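Local coordinates for protein gluconate kinase (Lactobacillus acidophilus, PDB 3LL3) that probably transfers phosphate from ATP to a sugar or sugar acid such as xylulose or gluconate, as a member of the FGGY carbohydrate kinase family, at residues Ser243-Asn248 with Arg266-Gln271; Ser252-Leu257 with Ala396-Gly401; Thr124-His129 with Phe281-Asp286; Thr431-Phe436 with Ser449-Phe454; Ser78-Leu83 with Gly236-Tyr241. All blocks are in the same frame, centred on the assembly; numbering follows the deposited sequence.

Contact 1: residues Ser243-Asn248 with Arg266-Gln271; sequences STIGVN and RTIVDQ
Thr-244 meets Arg-266 and Ile-268 with its two branches, one against each residue. Its OG1 comes closest at Arg-266 CD, 3.2 Å away, in the aliphatic part of the arginine chain. Its methyl CG2 lies 3.9 Å from Ile-268 CD1. The same CD1 is approached by Ile-245 CG2 at 3.7 Å, so the end of Ile-268 is touched by two consecutive residues. Ser-243 adds a looser touch, its CB 3.9 Å from Arg-266 NH1. The first torsion of Thr-244 (chi1 -53°) explains the division: OG1 stands opposite the carbonyl carbon and CG2 opposite the backbone N, which sends the polar branch past the arginine and the methyl to the isoleucine.

In the second shell, Thr-244 OG1 is hydrogen-bonded to Gly-240 O one turn earlier in helix 239-245. The helix is brought to its end by a Schellman motif within 243-248, with Asn-248 as C-prime residue: Asn-248 N bonds Ile-245 O at 2.9 Å, and Ala-249 N returns to Thr-244 O. Strand 263-269 is fixed on its other sides by backbone bonds, Arg-266 to Ala-256 and Thr-267 to Leu-292, while Leu-291 packs on both Thr-244 and Ile-268.

Arg-266 belongs to the D-xylulose pocket, and its chain runs extended from CG to NE. With the threonine hydroxyl already engaged by Gly-240 O of its own helix, the contact with Arg-266 is one of van der Waals packing, made by an arginine whose side chain lies close to the bound D-xylulose.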
# COMPACT_ATOMS: atom_id res chain seq x y z
N SER A 243 23.08 23.62 -11.77
CA SER A 243 22.69 22.32 -12.30
C SER A 243 21.67 22.47 -13.42
O SER A 243 21.61 21.63 -14.30
CB SER A 243 22.10 21.44 -11.20
OG SER A 243 23.14 20.97 -10.37
N THR A 244 20.85 23.52 -13.37
CA THR A 244 19.84 23.78 -14.40
C THR A 244 20.45 24.35 -15.69
O THR A 244 20.27 23.78 -16.79
CB THR A 244 18.73 24.71 -13.87
OG1 THR A 244 18.21 24.19 -12.65
CG2 THR A 244 17.60 24.83 -14.89
N ILE A 245 21.18 25.47 -15.57
CA ILE A 245 21.85 25.97 -16.76
C ILE A 245 22.96 25.01 -17.23
O ILE A 245 23.28 24.98 -18.40
CB ILE A 245 22.41 27.41 -16.61
CG1 ILE A 245 23.61 27.44 -15.67
CG2 ILE A 245 21.31 28.37 -16.13
CD1 ILE A 245 24.38 28.79 -15.71
N GLY A 246 23.52 24.23 -16.31
CA GLY A 246 24.54 23.24 -16.64
C GLY A 246 24.07 22.07 -17.51
O GLY A 246 24.90 21.28 -18.02
N VAL A 247 22.76 21.94 -17.68
CA VAL A 247 22.17 20.96 -18.60
C VAL A 247 21.50 21.67 -19.76
O VAL A 247 20.66 21.11 -20.47
CB VAL A 247 21.20 19.97 -17.90
CG1 VAL A 247 21.94 19.15 -16.83
CG2 VAL A 247 19.96 20.68 -17.31
N ASN A 248 21.89 22.93 -19.94
CA ASN A 248 21.39 23.77 -21.04
C ASN A 248 19.90 24.05 -20.97
O ASN A 248 19.26 24.28 -22.00
CB ASN A 248 21.72 23.15 -22.39
CG ASN A 248 21.77 24.18 -23.50
OD1 ASN A 248 22.02 25.35 -23.23
ND2 ASN A 248 21.54 23.75 -24.74
N ARG A 266 13.14 21.40 -12.26
CA ARG A 266 13.35 22.84 -12.29
C ARG A 266 13.21 23.45 -13.68
O ARG A 266 13.43 22.78 -14.70
CB ARG A 266 14.75 23.18 -11.82
CG ARG A 266 15.13 22.63 -10.50
CD ARG A 266 16.58 22.93 -10.26
NE ARG A 266 17.08 22.35 -9.02
CZ ARG A 266 17.92 21.33 -8.95
NH1 ARG A 266 18.38 20.75 -10.07
NH2 ARG A 266 18.32 20.89 -7.75
N THR A 267 12.93 24.74 -13.69
CA THR A 267 12.83 25.49 -14.93
C THR A 267 13.08 26.96 -14.64
O THR A 267 12.91 27.41 -13.51
CB THR A 267 11.44 25.28 -15.60
OG1 THR A 267 11.48 25.77 -16.94
CG2 THR A 267 10.34 26.00 -14.80
N ILE A 268 13.49 27.72 -15.65
CA ILE A 268 13.83 29.12 -15.48
C ILE A 268 12.84 29.97 -16.26
O ILE A 268 12.62 29.73 -17.46
CB ILE A 268 15.27 29.38 -15.94
CG1 ILE A 268 16.24 28.69 -14.97
CG2 ILE A 268 15.55 30.89 -16.05
CD1 ILE A 268 17.67 28.66 -15.43
N VAL A 269 12.23 30.95 -15.59
CA VAL A 269 11.20 31.79 -16.20
C VAL A 269 11.63 33.25 -16.13
O VAL A 269 12.58 33.59 -15.40
CB VAL A 269 9.82 31.59 -15.52
CG1 VAL A 269 9.33 30.18 -15.74
CG2 VAL A 269 9.92 31.87 -14.01
N ASP A 270 10.96 34.13 -16.88
CA ASP A 270 11.44 35.52 -16.98
C ASP A 270 10.87 36.49 -15.95
O ASP A 270 11.21 37.67 -15.95
CB ASP A 270 11.27 36.09 -18.39
CG ASP A 270 9.84 36.05 -18.88
OD1 ASP A 270 8.91 35.83 -18.07
OD2 ASP A 270 9.64 36.23 -20.10
N GLN A 271 10.02 36.00 -15.07
CA GLN A 271 9.50 36.84 -14.00
C GLN A 271 9.20 36.04 -12.74
O GLN A 271 9.08 34.81 -12.80
CB GLN A 271 8.27 37.62 -14.50
CG GLN A 271 7.10 36.78 -14.98
CD GLN A 271 6.07 37.60 -15.76
OE1 GLN A 271 6.34 38.75 -16.14
NE2 GLN A 271 4.90 37.01 -16.01

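Contact 2: residues Ser252-Leu257 with Ala396-Gly401; sequences SDHCAL and AINATG
Cys-255 and Leu-257 exchange backbone hydrogen bonds with Ala-396, Asn-398 and Thr-400, the parallel register setting Cys-255 beside Ile-397 and Leu-257 beside Ala-399; the two short strands run 23° apart. Three backbone bonds are firm: Asn-398 N to Cys-255 O at 2.9 Å, Leu-257 N to Asn-398 O at 3.0 Å and Thr-400 N to Leu-257 O at 3.0 Å. The first and third donors sit almost in line with the C=O they address, whereas Leu-257 N stands 36° out of the carbonyl plane of Asn-398. At the N-terminal end the pairing slackens, since the bond from Cys-255 N to Ala-396 O is weak at 3.3 Å. Two carbonyls also receive CA-H contacts: Asn-398 O from Ala-256 CA, and Leu-257 O from Ala-399 CA at 3.2 Å, so the latter oxygen has both an N-H and a C-H partner.

Alternate backbone groups are satisfied on the outer flanks. Ala-256 bonds Arg-266, while Ile-397 and Ala-399 bond Val-422. The hydroxyl of Thr-400 finds Asn-258 OD1.

Cys-255, Ile-397, Leu-257 and Ala-399 share one face of the sheet. With CG2 of Ile-397 opposite the backbone N and CG1 opposite the carbonyl carbon (chi1 -52°), its branches part: CD1 rests 3.9 Å from Cys-255 CB, and CG2 presses on Leu-257 CB at 3.4 Å, closer than usual carbon packing.

These are two central strands of the C-terminal domain's mixed sheet in this actin-like ATPase fold. Strand 263-269 flanks 254-259 in antiparallel fashion, strand 421-424 flanks 396-400 in parallel, and Gly-401, just past the strand's end, enters the ATP pocket.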
# COMPACT_ATOMS: atom_id res chain seq x y z
N SER A 252 12.30 28.71 -20.32
CA SER A 252 11.08 27.99 -19.99
C SER A 252 10.65 26.94 -21.02
O SER A 252 9.75 26.15 -20.74
CB SER A 252 9.94 28.98 -19.77
OG SER A 252 9.74 29.73 -20.96
N ASP A 253 11.28 26.92 -22.19
CA ASP A 253 10.99 25.89 -23.19
C ASP A 253 11.55 24.55 -22.73
O ASP A 253 11.17 23.50 -23.26
CB ASP A 253 11.58 26.24 -24.57
CG ASP A 253 10.81 27.36 -25.28
OD1 ASP A 253 9.60 27.53 -25.05
OD2 ASP A 253 11.43 28.07 -26.10
N HIS A 254 12.47 24.58 -21.77
CA HIS A 254 13.04 23.36 -21.20
C HIS A 254 12.80 23.26 -19.69
O HIS A 254 12.54 24.27 -19.02
CB HIS A 254 14.54 23.30 -21.49
CG HIS A 254 14.88 22.98 -22.91
ND1 HIS A 254 14.62 23.84 -23.96
CD2 HIS A 254 15.51 21.91 -23.46
CE1 HIS A 254 15.04 23.31 -25.09
NE2 HIS A 254 15.59 22.13 -24.81
N CYS A 255 12.86 22.04 -19.16
CA CYS A 255 12.94 21.80 -17.71
C CYS A 255 14.19 20.96 -17.46
O CYS A 255 14.65 20.25 -18.36
CB CYS A 255 11.73 21.01 -17.22
SG CYS A 255 10.15 21.92 -17.13
N ALA A 256 14.74 21.01 -16.26
CA ALA A 256 15.81 20.09 -15.89
C ALA A 256 15.29 19.12 -14.83
O ALA A 256 14.73 19.52 -13.80
CB ALA A 256 17.04 20.85 -15.40
N LEU A 257 15.45 17.83 -15.12
CA LEU A 257 15.06 16.75 -14.21
C LEU A 257 16.33 16.00 -13.80
O LEU A 257 17.02 15.39 -14.64
CB LEU A 257 14.12 15.77 -14.91
CG LEU A 257 13.84 14.48 -14.12
CD1 LEU A 257 13.00 14.84 -12.89
CD2 LEU A 257 13.15 13.46 -14.98
N ALA A 396 11.21 19.75 -24.07
CA ALA A 396 12.16 18.71 -23.72
C ALA A 396 12.44 18.79 -22.23
O ALA A 396 12.31 19.85 -21.62
CB ALA A 396 13.45 18.85 -24.51
N ILE A 397 12.80 17.65 -21.66
CA ILE A 397 13.28 17.54 -20.30
C ILE A 397 14.73 17.13 -20.41
O ILE A 397 15.03 16.05 -20.96
CB ILE A 397 12.56 16.42 -19.51
CG1 ILE A 397 11.04 16.56 -19.59
CG2 ILE A 397 13.06 16.40 -18.07
CD1 ILE A 397 10.50 17.83 -19.05
N ASN A 398 15.63 17.99 -19.94
CA ASN A 398 17.04 17.66 -19.89
C ASN A 398 17.36 16.91 -18.62
O ASN A 398 17.27 17.46 -17.52
CB ASN A 398 17.89 18.92 -20.01
CG ASN A 398 17.57 19.71 -21.27
OD1 ASN A 398 18.13 20.78 -21.52
ND2 ASN A 398 16.67 19.19 -22.07
N ALA A 399 17.76 15.65 -18.77
CA ALA A 399 17.76 14.69 -17.67
C ALA A 399 19.12 14.15 -17.30
O ALA A 399 19.93 13.80 -18.16
CB ALA A 399 16.82 13.53 -18.00
N THR A 400 19.35 14.02 -16.00
CA THR A 400 20.60 13.50 -15.48
C THR A 400 20.30 12.70 -14.21
O THR A 400 19.19 12.76 -13.70
CB THR A 400 21.55 14.65 -15.09
OG1 THR A 400 20.88 15.55 -14.19
CG2 THR A 400 22.01 15.44 -16.32
N GLY A 401 21.30 11.99 -13.69
CA GLY A 401 21.18 11.33 -12.41
C GLY A 401 21.19 9.82 -12.50
O GLY A 401 20.71 9.25 -13.46

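Contact 3: residues Thr124-His129 with Phe281-Asp286; sequences TGMPMH and FCYPAD. With DXP (1-deoxy-D-xylulose-5-phosphate), chain D; XUL (D-xylulose), chain E.
The edge strand 281-284 of the C-terminal domain's sheet is met by the loop that follows helix 116-124, and the junction is Gly-125 against Cys-282. Cys-282 N donates to Gly-125 O at 3.0 Å, nearly straight at 165° and on a lone pair in the carbonyl plane. A CA-H contact runs the other way, from Gly-125 CA to Cys-282 O at 3.4 Å. Gly-125 leaves the helix with positive phi, and a side chain there would clash with Cys-282 O.

Pro-127 continues the packing, its CD 3.3 Å from Phe-281 CB. Met-126, a selenomethionine, has CG opposite the backbone N and a chain bent at chi2 (62°), which brings its selenium to the edge of the Tyr-283 ring, 3.9 Å from OH. Within this strand, whose backbone bonds join it to 289-296, the rings of Phe-281 and Tyr-283 lie face against face: CE2 of Tyr-283 stands 3.3 Å above the centre of the Phe-281 ring. Both line the D-xylulose pocket, Phe-281 CE2 coming 3.4 Å from XUL O1.

The loop's far end serves the other ligand. His-129 NE2 donates to DXP O2P at 3.0 Å with the phosphorus in the ring plane, while ND1 is held by Met-131 N. Replacing His-129 with an alanine would probably leave that phosphate oxygen without its imidazole donor and Met-131 N without its acceptor. Asn-297 ND2 also bonds DXP.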
# COMPACT_ATOMS: atom_id res chain seq x y z
N THR A 124 9.23 35.89 -0.84
CA THR A 124 10.59 35.45 -1.16
C THR A 124 10.67 34.20 -2.03
O THR A 124 11.76 33.82 -2.45
CB THR A 124 11.42 35.19 0.12
OG1 THR A 124 10.95 33.99 0.76
CG2 THR A 124 11.32 36.38 1.10
N GLY A 125 9.54 33.55 -2.28
CA GLY A 125 9.54 32.33 -3.07
C GLY A 125 9.99 31.11 -2.29
O GLY A 125 10.17 30.03 -2.87
N MSE A 126 10.20 31.28 -0.99
CA MSE A 126 10.64 30.18 -0.13
C MSE A 126 9.49 29.32 0.38
O MSE A 126 8.61 29.80 1.10
CB MSE A 126 11.45 30.72 1.06
CG MSE A 126 11.81 29.65 2.08
SE MSE A 126 12.96 28.25 1.25
CE MSE A 126 12.81 26.86 2.61
N PRO A 127 9.47 28.03 -0.02
CA PRO A 127 8.44 27.12 0.49
C PRO A 127 8.40 27.05 2.01
O PRO A 127 9.38 27.40 2.69
CB PRO A 127 8.86 25.77 -0.09
CG PRO A 127 9.51 26.11 -1.37
CD PRO A 127 10.24 27.42 -1.12
N MSE A 128 7.28 26.59 2.56
CA MSE A 128 7.14 26.61 4.01
C MSE A 128 7.84 25.41 4.63
O MSE A 128 7.21 24.41 5.00
CB MSE A 128 5.67 26.68 4.40
CG MSE A 128 4.91 27.69 3.56
SE MSE A 128 3.03 27.79 4.06
CE MSE A 128 2.22 27.68 2.27
N HIS A 129 9.17 25.50 4.74
CA HIS A 129 9.97 24.37 5.16
C HIS A 129 11.14 24.83 6.02
O HIS A 129 11.73 25.87 5.73
CB HIS A 129 10.52 23.63 3.93
CG HIS A 129 11.04 22.27 4.24
ND1 HIS A 129 12.32 22.04 4.70
CD2 HIS A 129 10.44 21.05 4.18
CE1 HIS A 129 12.50 20.75 4.89
NE2 HIS A 129 11.37 20.12 4.59
N PHE A 281 9.31 26.21 -5.26
CA PHE A 281 10.04 27.40 -4.86
C PHE A 281 10.19 28.32 -6.06
O PHE A 281 10.08 27.88 -7.21
CB PHE A 281 11.40 27.05 -4.24
CG PHE A 281 12.38 26.34 -5.20
CD1 PHE A 281 12.88 26.98 -6.32
CD2 PHE A 281 12.80 25.05 -4.93
CE1 PHE A 281 13.79 26.35 -7.16
CE2 PHE A 281 13.71 24.39 -5.78
CZ PHE A 281 14.21 25.05 -6.89
N CYS A 282 10.46 29.59 -5.79
CA CYS A 282 10.87 30.53 -6.82
C CYS A 282 12.10 31.29 -6.32
O CYS A 282 11.99 32.11 -5.40
CB CYS A 282 9.73 31.48 -7.19
SG CYS A 282 10.17 32.85 -8.32
N TYR A 283 13.26 30.97 -6.89
CA TYR A 283 14.55 31.53 -6.46
C TYR A 283 15.12 32.40 -7.59
O TYR A 283 15.55 31.87 -8.63
CB TYR A 283 15.59 30.43 -6.16
CG TYR A 283 15.22 29.44 -5.07
CD1 TYR A 283 14.34 29.78 -4.04
CD2 TYR A 283 15.78 28.16 -5.06
CE1 TYR A 283 14.02 28.88 -3.04
CE2 TYR A 283 15.45 27.24 -4.07
CZ TYR A 283 14.57 27.61 -3.06
OH TYR A 283 14.25 26.72 -2.06
N PRO A 284 15.12 33.72 -7.38
CA PRO A 284 15.68 34.63 -8.40
C PRO A 284 17.14 34.32 -8.75
O PRO A 284 17.90 33.87 -7.88
CB PRO A 284 15.59 36.02 -7.72
CG PRO A 284 14.51 35.90 -6.71
CD PRO A 284 14.51 34.44 -6.25
N ALA A 285 17.52 34.56 -10.00
CA ALA A 285 18.91 34.48 -10.42
C ALA A 285 19.40 35.89 -10.81
O ALA A 285 20.57 36.25 -10.60
CB ALA A 285 19.06 33.50 -11.61
N ASP A 286 18.49 36.67 -11.38
CA ASP A 286 18.72 38.09 -11.63
C ASP A 286 17.37 38.65 -12.02
O ASP A 286 16.33 37.99 -11.84
CB ASP A 286 19.74 38.31 -12.74
CG ASP A 286 19.40 37.58 -14.02
OD1 ASP A 286 18.34 37.88 -14.63
OD2 ASP A 286 20.18 36.69 -14.40
C1 DXP D . 10.98 13.20 10.68
C2 DXP D . 11.66 12.28 9.62
C3 DXP D . 12.67 12.96 8.66
C4 DXP D . 11.95 14.13 7.97
C5 DXP D . 12.43 14.81 6.66
O2 DXP D . 11.15 11.25 9.33
O3 DXP D . 13.34 12.03 7.90
O4 DXP D . 10.59 13.85 7.97
O5 DXP D . 11.47 15.02 5.66
P DXP D . 11.25 16.40 4.75
O2P DXP D . 10.40 17.45 5.58
O1P DXP D . 12.66 16.88 4.14
O3P DXP D . 10.36 16.14 3.68
C1 XUL E . 17.50 23.24 -4.00
C2 XUL E . 16.96 22.92 -2.59
C3 XUL E . 17.71 21.91 -1.68
C4 XUL E . 19.14 21.53 -2.12
C5 XUL E . 20.17 22.66 -1.93
O1 XUL E . 16.59 22.79 -4.97
O2 XUL E . 15.93 23.43 -2.23
O3 XUL E . 16.98 20.71 -1.63
O4 XUL E . 19.53 20.42 -1.36
O5 XUL E . 21.47 22.15 -1.83

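Contact 4: residues Thr431-Phe436 with Ser449-Phe454; sequences TLAAMF and SEIGQF
Helix 431-436 passes the 3-10 turn 449-453 with the closest backbones at Phe-436 and Ile-451, whose CA atoms are 6.6 Å apart, and again at Leu-432 and Phe-454, one helical turn back. The meeting is a small apolar core joining helix 429-441 to the loop before strand 457-461, and at its centre is a CH-pi contact. Ile-451 CB stands 3.8 Å from the centroid of the Phe-436 ring and only 3° off its normal, squarely over the face. The isoleucine chain then lies across the inner half of the ring, CG1 3.7 Å from Phe-436 CG. CG of Phe-436 is opposite its backbone N (chi1 -179°), which throws the ring off the helix and over the turn, its CE1 ending 3.4 Å from Ile-451 N.

Two more residues of the helix touch the same isoleucine. Leu-432 CD2 approaches Ile-451 CG1, and Ala-433 CB lies 3.9 Å from Ile-451 CD1; Ile-245 of helix 239-245 packs on both Ala-433 and Ile-451.

Phe-454 fills the next position. Its CE2 sits in the plane of the Phe-436 ring, at the edge. Leu-432 CD1 rests on its carbonyl oxygen at 3.6 Å. Outside the apolar patch, Glu-450 spends its carboxylate locally, on Asn-445 ND2 and the backbone N of Gln-446 and Asp-447.

A Met-aromatic contact completes the patch. Met-435, a selenomethionine bent at both chi2 and chi3, holds SE above the Phe-454 face at a distance, 4.9 Å from its centroid, and curls its methyl CE to within 4.0 Å of Phe-454 CD1.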
# COMPACT_ATOMS: atom_id res chain seq x y z
N THR A 431 29.56 21.95 -11.65
CA THR A 431 30.90 22.47 -11.90
C THR A 431 31.06 22.97 -13.33
O THR A 431 31.78 23.94 -13.57
CB THR A 431 32.02 21.48 -11.56
OG1 THR A 431 31.79 20.26 -12.25
CG2 THR A 431 32.06 21.20 -10.06
N LEU A 432 30.39 22.32 -14.29
CA LEU A 432 30.43 22.77 -15.67
C LEU A 432 29.91 24.20 -15.78
O LEU A 432 30.53 25.05 -16.41
CB LEU A 432 29.58 21.84 -16.55
CG LEU A 432 29.52 22.13 -18.05
CD1 LEU A 432 29.14 20.87 -18.83
CD2 LEU A 432 28.55 23.25 -18.36
N ALA A 433 28.76 24.46 -15.18
CA ALA A 433 28.17 25.79 -15.25
C ALA A 433 28.96 26.80 -14.41
O ALA A 433 29.02 27.96 -14.75
CB ALA A 433 26.69 25.77 -14.87
N ALA A 434 29.58 26.33 -13.32
CA ALA A 434 30.48 27.19 -12.56
C ALA A 434 31.65 27.59 -13.44
O ALA A 434 32.03 28.76 -13.46
CB ALA A 434 30.99 26.50 -11.30
N MSE A 435 32.17 26.62 -14.19
CA MSE A 435 33.26 26.88 -15.13
C MSE A 435 32.80 27.90 -16.16
O MSE A 435 33.56 28.82 -16.52
CB MSE A 435 33.73 25.56 -15.76
CG MSE A 435 34.76 25.67 -16.89
SE MSE A 435 33.96 26.04 -18.65
CE MSE A 435 33.22 24.26 -19.10
N PHE A 436 31.56 27.76 -16.61
CA PHE A 436 31.01 28.69 -17.60
C PHE A 436 30.88 30.14 -17.06
O PHE A 436 31.16 31.11 -17.78
CB PHE A 436 29.67 28.20 -18.16
CG PHE A 436 29.08 29.12 -19.20
CD1 PHE A 436 29.51 29.07 -20.51
CD2 PHE A 436 28.10 30.03 -18.85
CE1 PHE A 436 28.98 29.91 -21.46
CE2 PHE A 436 27.57 30.88 -19.79
CZ PHE A 436 28.02 30.82 -21.10
N SER A 449 23.26 31.55 -23.36
CA SER A 449 22.95 30.49 -24.32
C SER A 449 24.21 29.80 -24.83
O SER A 449 24.17 28.68 -25.33
CB SER A 449 22.14 31.03 -25.50
OG SER A 449 22.84 32.07 -26.18
N GLU A 450 25.34 30.48 -24.71
CA GLU A 450 26.57 29.91 -25.21
C GLU A 450 27.01 28.68 -24.40
O GLU A 450 27.86 27.93 -24.84
CB GLU A 450 27.69 30.97 -25.27
CG GLU A 450 27.38 32.12 -26.24
CD GLU A 450 28.31 33.31 -26.06
OE1 GLU A 450 29.44 33.11 -25.58
OE2 GLU A 450 27.92 34.44 -26.42
N ILE A 451 26.42 28.49 -23.22
CA ILE A 451 26.75 27.32 -22.40
C ILE A 451 26.43 26.02 -23.13
O ILE A 451 26.98 24.97 -22.83
CB ILE A 451 26.02 27.34 -21.04
CG1 ILE A 451 26.73 26.43 -20.04
CG2 ILE A 451 24.54 26.94 -21.21
CD1 ILE A 451 26.27 26.62 -18.61
N GLY A 452 25.53 26.12 -24.11
CA GLY A 452 25.18 24.98 -24.95
C GLY A 452 26.37 24.29 -25.59
O GLY A 452 26.32 23.10 -25.89
N GLN A 453 27.45 25.02 -25.82
CA GLN A 453 28.57 24.38 -26.48
C GLN A 453 29.30 23.45 -25.53
O GLN A 453 30.03 22.56 -25.96
CB GLN A 453 29.52 25.38 -27.13
CG GLN A 453 30.14 26.36 -26.21
CD GLN A 453 31.00 27.37 -26.97
OE1 GLN A 453 32.07 27.03 -27.50
NE2 GLN A 453 30.51 28.61 -27.05
N PHE A 454 29.09 23.65 -24.23
CA PHE A 454 29.76 22.85 -23.22
C PHE A 454 28.83 21.78 -22.68
O PHE A 454 29.25 20.66 -22.43
CB PHE A 454 30.27 23.77 -22.11
CG PHE A 454 31.20 24.83 -22.62
CD1 PHE A 454 32.48 24.51 -23.02
CD2 PHE A 454 30.76 26.13 -22.78
CE1 PHE A 454 33.32 25.46 -23.53
CE2 PHE A 454 31.60 27.10 -23.29
CZ PHE A 454 32.88 26.76 -23.66

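Contact 5: residues Ser78-Leu83 with Gly236-Tyr241; sequences SQMHSL and GASDGY. With XUL (D-xylulose), chain E.
Asp-239 is tied to segment 78-83 both directly and through the sugar. Its backbone N donates to Ser-78 O at 2.9 Å, from 37° out of the carbonyl plane. Its OD2 accepts from XUL O5 at 2.8 Å, and Met-80 N donates to that same O5 at 3.0 Å (163°), so one hydroxyl is gripped from both segments. His-81 NE2 bonds XUL O2 at 2.9 Å, with ND1 held by Gly-178 O.

The carboxylate can reach O5 because CG of Asp-239 is tucked between the backbone N and the carbonyl carbon (chi1 54°). An alanine here would probably leave O5 with no acceptor on this side and let the sugar's end turn more freely.

Around this lies Met-80, a selenomethionine: CG sits 3.3 Å from Asp-239 OD1 and 3.6 Å from Ser-238 CB, SE is 3.7 Å from XUL C1, and CB lies over the centre of one face of the His-81 ring. Ser-238 OG caps the helix by accepting from Tyr-241 N.

Parallel strands 70-78 and 232-238 of the N-terminal sheet thus end side by side, and the residues just past their ends form part of the sugar site of this FGGY kinase fold.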
# COMPACT_ATOMS: atom_id res chain seq x y z
N SER A 78 27.44 25.54 -4.98
CA SER A 78 27.32 25.25 -3.55
C SER A 78 25.93 24.77 -3.14
O SER A 78 24.93 25.23 -3.69
CB SER A 78 27.70 26.50 -2.75
OG SER A 78 27.47 26.32 -1.36
N GLN A 79 25.89 23.86 -2.17
CA GLN A 79 24.66 23.51 -1.48
C GLN A 79 23.95 24.79 -1.05
O GLN A 79 24.58 25.82 -0.87
CB GLN A 79 24.97 22.68 -0.24
CG GLN A 79 25.76 23.47 0.79
CD GLN A 79 26.28 22.61 1.93
OE1 GLN A 79 27.38 22.06 1.87
NE2 GLN A 79 25.51 22.54 3.01
N MSE A 80 22.64 24.71 -0.88
CA MSE A 80 21.81 25.86 -0.53
C MSE A 80 21.31 25.78 0.90
O MSE A 80 21.36 24.72 1.52
CB MSE A 80 20.62 25.95 -1.46
CG MSE A 80 20.99 26.09 -2.91
SE MSE A 80 19.42 26.35 -4.05
CE MSE A 80 19.07 28.26 -3.61
N HIS A 81 20.87 26.92 1.42
CA HIS A 81 20.11 26.99 2.67
C HIS A 81 20.97 26.81 3.92
O HIS A 81 20.44 26.74 5.02
CB HIS A 81 18.97 25.95 2.68
CG HIS A 81 18.18 25.89 1.40
ND1 HIS A 81 17.57 27.00 0.85
CD2 HIS A 81 17.88 24.85 0.59
CE1 HIS A 81 16.95 26.64 -0.27
NE2 HIS A 81 17.12 25.35 -0.44
N SER A 82 22.29 26.74 3.77
CA SER A 82 23.14 26.56 4.94
C SER A 82 23.26 27.88 5.71
O SER A 82 23.12 28.96 5.14
CB SER A 82 24.54 26.04 4.56
OG SER A 82 25.34 27.06 3.97
N LEU A 83 23.52 27.78 7.00
CA LEU A 83 23.55 28.94 7.87
C LEU A 83 24.69 28.82 8.86
O LEU A 83 24.83 27.81 9.54
CB LEU A 83 22.22 29.07 8.61
CG LEU A 83 22.14 30.28 9.55
CD1 LEU A 83 22.38 31.55 8.75
CD2 LEU A 83 20.79 30.32 10.26
N GLY A 236 30.25 32.81 -8.23
CA GLY A 236 29.52 31.55 -8.38
C GLY A 236 28.06 31.62 -7.99
O GLY A 236 27.50 32.70 -7.88
N ALA A 237 27.43 30.45 -7.79
CA ALA A 237 25.99 30.37 -7.61
C ALA A 237 25.58 29.07 -6.92
O ALA A 237 26.43 28.28 -6.50
CB ALA A 237 25.27 30.50 -8.94
N SER A 238 24.28 28.87 -6.79
CA SER A 238 23.73 27.71 -6.09
C SER A 238 23.78 26.45 -6.97
O SER A 238 23.77 26.54 -8.21
CB SER A 238 22.29 28.00 -5.72
OG SER A 238 21.48 28.11 -6.88
N ASP A 239 23.79 25.28 -6.34
CA ASP A 239 23.80 24.02 -7.08
C ASP A 239 22.52 23.87 -7.91
O ASP A 239 22.55 23.37 -9.04
CB ASP A 239 23.97 22.84 -6.12
CG ASP A 239 22.94 22.83 -4.99
OD1 ASP A 239 22.05 23.70 -4.97
OD2 ASP A 239 23.02 21.95 -4.10
N GLY A 240 21.40 24.33 -7.37
CA GLY A 240 20.13 24.28 -8.07
C GLY A 240 20.12 25.06 -9.38
O GLY A 240 19.68 24.54 -10.41
N TYR A 241 20.59 26.30 -9.33
CA TYR A 241 20.65 27.14 -10.52
C TYR A 241 21.67 26.61 -11.51
O TYR A 241 21.38 26.49 -12.70
CB TYR A 241 21.03 28.56 -10.13
CG TYR A 241 21.26 29.45 -11.33
CD1 TYR A 241 20.19 29.89 -12.11
CD2 TYR A 241 22.53 29.82 -11.70
CE1 TYR A 241 20.40 30.71 -13.21
CE2 TYR A 241 22.76 30.63 -12.80
CZ TYR A 241 21.69 31.07 -13.54
OH TYR A 241 21.94 31.87 -14.63
C1 XUL E . 17.50 23.24 -4.00
C2 XUL E . 16.96 22.92 -2.59
C3 XUL E . 17.71 21.91 -1.68
C4 XUL E . 19.14 21.53 -2.12
C5 XUL E . 20.17 22.66 -1.93
O1 XUL E . 16.59 22.79 -4.97
O2 XUL E . 15.93 23.43 -2.23
O3 XUL E . 16.98 20.71 -1.63
O4 XUL E . 19.53 20.42 -1.36
O5 XUL E . 21.47 22.15 -1.83

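Overall arrangement
Contacts 3 and 5 both touch the D-xylulose and also touch each other, Tyr-283 OH lying 3.2 Å from His-81 CE1 and Tyr-283 CD2 3.6 Å from Met-80 CE. Helix 239-245 carries contact 5 into contact 1, where Arg-266 CD packs 3.5 Å from Gly-240 O. Contact 1 passes into contact 2 through the sheet, Arg-266 O to Ala-256 N at 2.7 Å, and contact 2 leads to the ATP pocket at Gly-401. Contact 4 adjoins contact 1, Ile-245 CG1 being 3.6 Å from Ala-433 CB, but does not touch contacts 3 and 5, its centre lying about 24 Å and about 17 Å from theirs.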